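Local coordinates for T9SS C-terminal target domain-containing protein (Bacteroides cellulosilyticus, PDB 5JVK) that probably hydrolyses O-glycosidic bonds as a family 39 glycoside hydrolase of a gut symbiont, at residues 431-434 with 439-442; 360-365 with 491-496. One frame throughout, in Å; residues are numbered along the deposited sequence.

Interaction 1. Residues 431-434 with 439-442; sequences VLAF and ETTF
A433 and F434 of strand 429-436 meet T440, T441 and F442 at the start of strand 439-447, the two arms of a beta hairpin. The first side chain of 431-434 to touch is A433, whose CB lies 3.9 Å from CG2 of T440, a methyl-to-methyl contact. At F434 both the backbone and the ring take part. Its N donates to O of F442 at 3.0 Å, almost straight (179°). The carbonyl of F434 is shared: T441 N reaches its O at 2.9 Å, in the carbonyl plane and on a lone pair, while F442 N gives a weak bond of 3.4 Å to that same O. Two successive residues, T441 and F442, therefore stand opposite F434, which defines a classic beta bulge, and the backbone turn at T441 fits that irregularity. CA of T440 adds a CA-H...O contact to the same oxygen.

The F434 and F442 side chains lie on one face of the sheet. Their rings are close to parallel, 11° between planes, but slid apart with centroids 5.3 Å distant, so they barely overlap. The closest approach of the two side chains is CE1 of F442 to CB of F434, 3.5 Å, and CZ of F442 lies near CD2 of F434. F442 reaches there because its CG sits between the backbone N and the carbonyl carbon (chi1 77°). With an alanine in place of F442, CB and one flank of the F434 ring would probably lose their aromatic neighbour, and that ring would be freer to turn. The chemistry thus divides the work: main-chain bonds set the bulged register, and hydrocarbon contacts pack the face bearing both phenylalanines.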
loop_
_atom_site.group_PDB
_atom_site.type_symbol
_atom_site.label_atom_id
_atom_site.label_comp_id
_atom_site.label_asym_id
_atom_site.label_seq_id
_atom_site.Cartn_x
_atom_site.Cartn_y
_atom_site.Cartn_z
ATOM N N VAL A 431 6.020 21.069 -6.628
ATOM C CA VAL A 431 5.174 21.726 -5.629
ATOM C C VAL A 431 3.731 21.603 -6.118
ATOM O O VAL A 431 3.378 22.162 -7.156
ATOM C CB VAL A 431 5.549 23.208 -5.406
ATOM C CG1 VAL A 431 4.688 23.817 -4.301
ATOM C CG2 VAL A 431 7.026 23.340 -5.045
ATOM N N LEU A 432 2.916 20.860 -5.371
ATOM C CA LEU A 432 1.568 20.485 -5.796
ATOM C C LEU A 432 0.561 20.900 -4.734
ATOM O O LEU A 432 0.845 20.789 -3.546
ATOM C CB LEU A 432 1.485 18.969 -5.995
ATOM C CG LEU A 432 2.591 18.277 -6.792
ATOM C CD1 LEU A 432 2.450 16.768 -6.677
ATOM C CD2 LEU A 432 2.558 18.719 -8.246
ATOM N N ALA A 433 -0.611 21.363 -5.171
ATOM C CA ALA A 433 -1.691 21.784 -4.271
ATOM C C ALA A 433 -2.859 20.800 -4.329
ATOM O O ALA A 433 -3.259 20.366 -5.410
ATOM C CB ALA A 433 -2.167 23.178 -4.641
ATOM N N PHE A 434 -3.392 20.455 -3.163
ATOM C CA PHE A 434 -4.576 19.607 -3.046
ATOM C C PHE A 434 -5.608 20.337 -2.205
ATOM O O PHE A 434 -5.279 21.294 -1.500
ATOM C CB PHE A 434 -4.218 18.272 -2.399
ATOM C CG PHE A 434 -3.323 17.415 -3.240
ATOM C CD1 PHE A 434 -3.851 16.423 -4.055
ATOM C CD2 PHE A 434 -1.948 17.606 -3.228
ATOM C CE1 PHE A 434 -3.025 15.632 -4.840
ATOM C CE2 PHE A 434 -1.116 16.820 -4.009
ATOM C CZ PHE A 434 -1.655 15.829 -4.815
ATOM N N GLU A 439 -11.190 24.880 -2.779
ATOM C CA GLU A 439 -10.237 25.548 -1.876
ATOM C C GLU A 439 -9.052 24.636 -1.544
ATOM O O GLU A 439 -9.240 23.463 -1.218
ATOM C CB GLU A 439 -10.927 25.949 -0.570
ATOM C CG GLU A 439 -12.001 27.016 -0.707
ATOM C CD GLU A 439 -12.595 27.399 0.639
ATOM O OE1 GLU A 439 -11.829 27.863 1.517
ATOM O OE2 GLU A 439 -13.822 27.236 0.826
ATOM N N THR A 440 -7.844 25.195 -1.601
ATOM C CA THR A 440 -6.613 24.463 -1.301
ATOM C C THR A 440 -6.465 24.242 0.211
ATOM O O THR A 440 -6.560 25.194 0.984
ATOM C CB THR A 440 -5.389 25.225 -1.852
ATOM O OG1 THR A 440 -5.487 25.299 -3.279
ATOM C CG2 THR A 440 -4.070 24.546 -1.474
ATOM N N THR A 441 -6.238 22.989 0.613
ATOM C CA THR A 441 -6.085 22.614 2.028
ATOM C C THR A 441 -4.636 22.313 2.433
ATOM O O THR A 441 -4.274 22.518 3.591
ATOM C CB THR A 441 -6.964 21.403 2.405
ATOM O OG1 THR A 441 -6.582 20.257 1.634
ATOM C CG2 THR A 441 -8.433 21.718 2.171
ATOM N N PHE A 442 -3.825 21.807 1.501
ATOM C CA PHE A 442 -2.383 21.681 1.722
ATOM C C PHE A 442 -1.581 21.679 0.420
ATOM O O PHE A 442 -2.127 21.427 -0.660
ATOM C CB PHE A 442 -2.061 20.429 2.558
ATOM C CG PHE A 442 -2.113 19.133 1.786
ATOM C CD1 PHE A 442 -3.319 18.477 1.577
ATOM C CD2 PHE A 442 -0.948 18.555 1.291
ATOM C CE1 PHE A 442 -3.365 17.279 0.875
ATOM C CE2 PHE A 442 -0.991 17.358 0.589
ATOM C CZ PHE A 442 -2.202 16.719 0.379
#

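Interaction 2. Residues 360-365 with 491-496; sequences TYLLSR and ILPQYL
L362, on helix 350-366, packs against P493 and Y495, where the chain enters strand 494-498. All three are buried, and together they account for the whole 101 Å² of surface covered between 360-365 and 491-496.

The apolar contacts come mainly from one methyl. CD1 of L362 lies 3.9 Å from CG of P493 and equally near the proline CB, so it meets the CB-CG side of the pyrrolidine ring. The same methyl is 3.9 Å from CE1 of Y495, while CD2 of L362 is farther from this carbon, at 4.2 Å. The leucine CB points toward the opposing segment, and its CG stands anti to the carbonyl carbon (chi1 -69°); from there CD1 reaches the proline and the tyrosine.

Aromatic and polar groups enter differently. CD1 of L362 approaches the Y495 ring obliquely, and OH of Y495 is 3.9 Å from that methyl, a van der Waals neighbour. Within its own segment, Y495 has C of P493 over one ring face, 4.2 Å above the plane and offset toward the rim.

V411 of helix 403-415 touches both L362 and Y495, and T444 of strand 439-447 touches all three, extending the packing beyond the trio. Nearby, R359 of helix 350-366 gives a polar link through NH1 to O of I491.

With the nearest CA atoms, those of L362 and P493, 9.1 Å apart, the backbones do not meet. The join between this helix, which links the last two strands of the (beta/alpha)8 barrel, and the antiparallel C-terminal sheet is therefore, across these segments, purely van der Waals: it depends on side-chain shape and burial, with neither charge nor hydrogen bonding to fix its direction.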
loop_
_atom_site.group_PDB
_atom_site.type_symbol
_atom_site.label_atom_id
_atom_site.label_comp_id
_atom_site.label_asym_id
_atom_site.label_seq_id
_atom_site.Cartn_x
_atom_site.Cartn_y
_atom_site.Cartn_z
ATOM N N THR A 360 4.283 8.046 -4.609
ATOM C CA THR A 360 3.316 7.243 -5.374
ATOM C C THR A 360 1.877 7.699 -5.132
ATOM O O THR A 360 1.137 7.945 -6.083
ATOM C CB THR A 360 3.431 5.735 -5.045
ATOM O OG1 THR A 360 4.698 5.250 -5.490
ATOM C CG2 THR A 360 2.327 4.918 -5.723
ATOM N N TYR A 361 1.491 7.812 -3.866
ATOM C CA TYR A 361 0.112 8.176 -3.522
ATOM C C TYR A 361 -0.196 9.651 -3.793
ATOM O O TYR A 361 -1.322 9.988 -4.168
ATOM C CB TYR A 361 -0.213 7.783 -2.077
ATOM C CG TYR A 361 -0.293 6.283 -1.897
ATOM C CD1 TYR A 361 -1.303 5.550 -2.512
ATOM C CD2 TYR A 361 0.643 5.592 -1.128
ATOM C CE1 TYR A 361 -1.386 4.176 -2.363
ATOM C CE2 TYR A 361 0.569 4.213 -0.971
ATOM C CZ TYR A 361 -0.451 3.509 -1.592
ATOM O OH TYR A 361 -0.545 2.146 -1.452
ATOM N N LEU A 362 0.804 10.516 -3.627
ATOM C CA LEU A 362 0.667 11.930 -3.981
ATOM C C LEU A 362 0.535 12.123 -5.491
ATOM O O LEU A 362 -0.340 12.865 -5.941
ATOM C CB LEU A 362 1.838 12.748 -3.429
ATOM C CG LEU A 362 1.852 12.887 -1.903
ATOM C CD1 LEU A 362 3.228 13.304 -1.402
ATOM C CD2 LEU A 362 0.791 13.866 -1.423
ATOM N N LEU A 363 1.384 11.453 -6.268
ATOM C CA LEU A 363 1.275 11.491 -7.734
ATOM C C LEU A 363 0.026 10.760 -8.258
ATOM O O LEU A 363 -0.568 11.188 -9.250
ATOM C CB LEU A 363 2.537 10.932 -8.398
ATOM C CG LEU A 363 3.807 11.776 -8.246
ATOM C CD1 LEU A 363 5.032 10.980 -8.673
ATOM C CD2 LEU A 363 3.722 13.075 -9.036
ATOM N N SER A 364 -0.367 9.669 -7.602
ATOM C CA SER A 364 -1.585 8.937 -7.979
ATOM C C SER A 364 -2.839 9.811 -7.845
ATOM O O SER A 364 -3.657 9.867 -8.762
ATOM C CB SER A 364 -1.734 7.661 -7.151
ATOM O OG SER A 364 -2.972 7.021 -7.402
ATOM N N ARG A 365 -2.969 10.501 -6.713
ATOM C CA ARG A 365 -4.072 11.442 -6.497
ATOM C C ARG A 365 -4.006 12.636 -7.458
ATOM O O ARG A 365 -5.043 13.113 -7.926
ATOM C CB ARG A 365 -4.082 11.931 -5.041
ATOM C CG ARG A 365 -5.324 12.713 -4.615
ATOM C CD ARG A 365 -6.563 11.837 -4.491
ATOM N NE ARG A 365 -6.439 10.843 -3.425
ATOM C CZ ARG A 365 -6.573 11.082 -2.117
ATOM N NH1 ARG A 365 -6.831 12.304 -1.656
ATOM N NH2 ARG A 365 -6.439 10.081 -1.252
ATOM N N ILE A 491 14.221 14.123 -1.112
ATOM C CA ILE A 491 13.430 13.065 -1.755
ATOM C C ILE A 491 12.127 12.772 -0.996
ATOM O O ILE A 491 11.120 12.419 -1.612
ATOM C CB ILE A 491 14.246 11.761 -1.983
ATOM C CG1 ILE A 491 14.714 11.123 -0.663
ATOM C CG2 ILE A 491 15.436 12.033 -2.901
ATOM C CD1 ILE A 491 15.368 9.771 -0.844
ATOM N N LEU A 492 12.157 12.938 0.327
ATOM C CA LEU A 492 10.988 12.750 1.183
ATOM C C LEU A 492 10.081 13.978 1.103
ATOM O O LEU A 492 10.532 15.082 1.394
ATOM C CB LEU A 492 11.429 12.544 2.629
ATOM C CG LEU A 492 12.331 11.330 2.899
ATOM C CD1 LEU A 492 13.242 11.578 4.094
ATOM C CD2 LEU A 492 11.484 10.080 3.089
ATOM N N PRO A 493 8.804 13.800 0.704
ATOM C CA PRO A 493 7.935 14.975 0.629
ATOM C C PRO A 493 7.689 15.663 1.969
ATOM O O PRO A 493 7.598 14.998 3.004
ATOM C CB PRO A 493 6.618 14.411 0.083
ATOM C CG PRO A 493 7.010 13.184 -0.650
ATOM C CD PRO A 493 8.145 12.606 0.137
ATOM N N GLN A 494 7.601 16.991 1.926
ATOM C CA GLN A 494 7.142 17.791 3.056
ATOM C C GLN A 494 5.860 18.491 2.640
ATOM O O GLN A 494 5.536 18.550 1.453
ATOM C CB GLN A 494 8.212 18.793 3.501
ATOM C CG GLN A 494 8.471 19.946 2.542
ATOM C CD GLN A 494 9.776 20.653 2.837
ATOM O OE1 GLN A 494 9.781 21.781 3.322
ATOM N NE2 GLN A 494 10.891 19.987 2.554
ATOM N N TYR A 495 5.143 19.028 3.624
ATOM C CA TYR A 495 3.779 19.499 3.433
ATOM C C TYR A 495 3.535 20.851 4.107
ATOM O O TYR A 495 3.949 21.060 5.249
ATOM C CB TYR A 495 2.799 18.469 4.004
ATOM C CG TYR A 495 3.069 17.040 3.585
ATOM C CD1 TYR A 495 2.557 16.534 2.393
ATOM C CD2 TYR A 495 3.841 16.195 4.381
ATOM C CE1 TYR A 495 2.800 15.222 2.007
ATOM C CE2 TYR A 495 4.089 14.883 4.007
ATOM C CZ TYR A 495 3.570 14.401 2.817
ATOM O OH TYR A 495 3.817 13.104 2.441
ATOM N N LEU A 496 2.862 21.755 3.391
ATOM C CA LEU A 496 2.402 23.032 3.938
ATOM C C LEU A 496 0.887 22.986 4.108
ATOM O O LEU A 496 0.149 23.115 3.133
ATOM C CB LEU A 496 2.784 24.189 3.012
ATOM C CG LEU A 496 4.258 24.595 2.957
ATOM C CD1 LEU A 496 4.525 25.456 1.731
ATOM C CD2 LEU A 496 4.669 25.331 4.224
#

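In the fold
Both contacts are buried, but interaction 2 lies deeper, its centre about 14 Å from the chain's centre against about 23 Å for interaction 1; its three touching residues are all buried, whereas T440 and T441 of interaction 1 are partly exposed. Interaction 1 pairs the arms of one hairpin inside the antiparallel C-terminal sheet; interaction 2 brings a barrel helix to that sheet across more than a hundred residues. Strands 439-447 and 494-498 are neighbours, so the two are continuous: CZ of F434 touches O of L362 at 3.4 Å. Main-chain hydrogen bonding dominates within the sheet, whereas apolar side-chain packing carries the contact between 360-365 and 491-496.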